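Local coordinates for protein phosphotransferase ChpT (Brucella abortus, PDB 4QPK) that relays phosphoryl groups as a homodimeric histidine phosphotransferase in the phosphorelay that controls cell growth, division and intracellular survival of this pathogen, at residues Val147-Leu150 against Leu151-Leu155. Sequence-based numbering, arbitrary orientation.
Sequences VKLL and LNMLL
Asn152 turns back onto the carbonyl of Lys148 through two successive torsions near a right angle, chi1 -85° and chi2 -87°, which lay its carboxamide against the preceding turn of the helix. ND2 then reaches Lys148 O at 2.9 Å, an almost straight bond with the acceptor in the plane of the amide. ND2 stands well above the carbonyl plane, while Asn152 N, 3.0 Å from the same Lys148 O, lies closer to it. One buried oxygen is thus gripped twice by a single residue, a worked example of how an asparagine inside a helix can reinforce the i to i+4 bond it already makes. ND2 also donates to Ala102 O, and OD1 accepts from Gln214 NE2, so both ends of the amide are held and its rotation is fixed.

One residue further on, the pairing is apolar. Leu149 carries CG anti to its own N (chi1 167°), which puts it beside its own carbonyl carbon, where Met153 SD approaches. Met153 sets CG anti to its carbonyl carbon and bends at its last torsion; the two side chains cross, with Leu149 CG 3.9 Å from Met153 SD and Leu149 CD1 equally close to Met153 CG. In the backbone, Met153 N donates to Leu149 O at 2.8 Å, and Leu151 N and Leu154 N make the same i to i+4 bonds to Val147 O and Leu150 O.

The sides of helix 144-160 meet different parts of the C-terminal domain, which resembles the catalytic and ATP-binding domain of histidine kinases but lacks regions required for ATP binding. Lys148 NZ hydrogen-bonds to Phe103 O, Gly104 O and Tyr217 OH, Leu151 packs on helices 78-102 and 115-126, Asn152 touches helix 213-225, and Leu150, Met153 and Leu154 rest on strand 178-185 of the mixed sheet.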
# COMPACT_ATOMS: atom_id res chain seq x y z
N VAL B 147 -11.94 -9.33 11.27
CA VAL B 147 -11.20 -8.25 11.92
C VAL B 147 -10.88 -7.13 10.92
O VAL B 147 -10.91 -5.94 11.27
CB VAL B 147 -9.90 -8.74 12.57
CG1 VAL B 147 -9.23 -7.57 13.29
CG2 VAL B 147 -10.20 -9.86 13.58
N LYS B 148 -10.59 -7.48 9.67
CA LYS B 148 -10.41 -6.44 8.65
C LYS B 148 -11.72 -5.65 8.43
O LYS B 148 -11.69 -4.43 8.30
CB LYS B 148 -9.89 -7.06 7.34
CG LYS B 148 -8.50 -7.68 7.48
CD LYS B 148 -7.96 -8.24 6.15
CE LYS B 148 -7.51 -7.07 5.22
NZ LYS B 148 -6.91 -7.59 3.97
N LEU B 149 -12.86 -6.34 8.43
CA LEU B 149 -14.15 -5.66 8.34
C LEU B 149 -14.29 -4.64 9.49
O LEU B 149 -14.64 -3.49 9.27
CB LEU B 149 -15.30 -6.67 8.37
CG LEU B 149 -16.69 -6.04 8.59
CD1 LEU B 149 -17.06 -5.14 7.42
CD2 LEU B 149 -17.73 -7.16 8.77
N LEU B 150 -13.98 -5.08 10.71
CA LEU B 150 -14.04 -4.22 11.88
C LEU B 150 -13.23 -2.93 11.68
O LEU B 150 -13.75 -1.83 11.87
CB LEU B 150 -13.56 -4.99 13.13
CG LEU B 150 -13.32 -4.23 14.44
CD1 LEU B 150 -14.58 -3.54 14.92
CD2 LEU B 150 -12.77 -5.18 15.50
N LEU B 151 -11.97 -3.05 11.29
CA LEU B 151 -11.13 -1.87 11.11
C LEU B 151 -11.66 -0.98 9.99
O LEU B 151 -11.58 0.25 10.08
CB LEU B 151 -9.68 -2.27 10.84
CG LEU B 151 -8.95 -2.90 12.03
CD1 LEU B 151 -7.54 -3.29 11.59
CD2 LEU B 151 -8.87 -1.93 13.20
N ASN B 152 -12.18 -1.57 8.92
CA ASN B 152 -12.73 -0.76 7.84
C ASN B 152 -14.02 -0.04 8.24
O ASN B 152 -14.29 1.05 7.76
CB ASN B 152 -12.95 -1.62 6.60
CG ASN B 152 -11.68 -1.73 5.76
OD1 ASN B 152 -11.42 -0.88 4.91
ND2 ASN B 152 -10.88 -2.75 6.04
N MET B 153 -14.79 -0.65 9.13
CA MET B 153 -15.96 0.02 9.69
C MET B 153 -15.55 1.25 10.51
O MET B 153 -16.31 2.20 10.59
CB MET B 153 -16.77 -0.96 10.55
CG MET B 153 -17.51 -1.99 9.72
SD MET B 153 -18.39 -3.22 10.70
CE MET B 153 -19.75 -2.29 11.40
N LEU B 154 -14.37 1.23 11.13
CA LEU B 154 -13.90 2.43 11.84
C LEU B 154 -13.71 3.58 10.87
O LEU B 154 -13.97 4.74 11.20
CB LEU B 154 -12.57 2.17 12.55
CG LEU B 154 -12.49 0.96 13.46
CD1 LEU B 154 -11.16 0.97 14.21
CD2 LEU B 154 -13.68 0.93 14.39
N LEU B 155 -13.23 3.27 9.67
CA LEU B 155 -12.99 4.32 8.69
C LEU B 155 -14.32 4.90 8.19
O LEU B 155 -14.43 6.12 7.98
CB LEU B 155 -12.14 3.80 7.51
CG LEU B 155 -10.73 3.35 7.88
CD1 LEU B 155 -9.98 2.90 6.62
CD2 LEU B 155 -9.97 4.48 8.54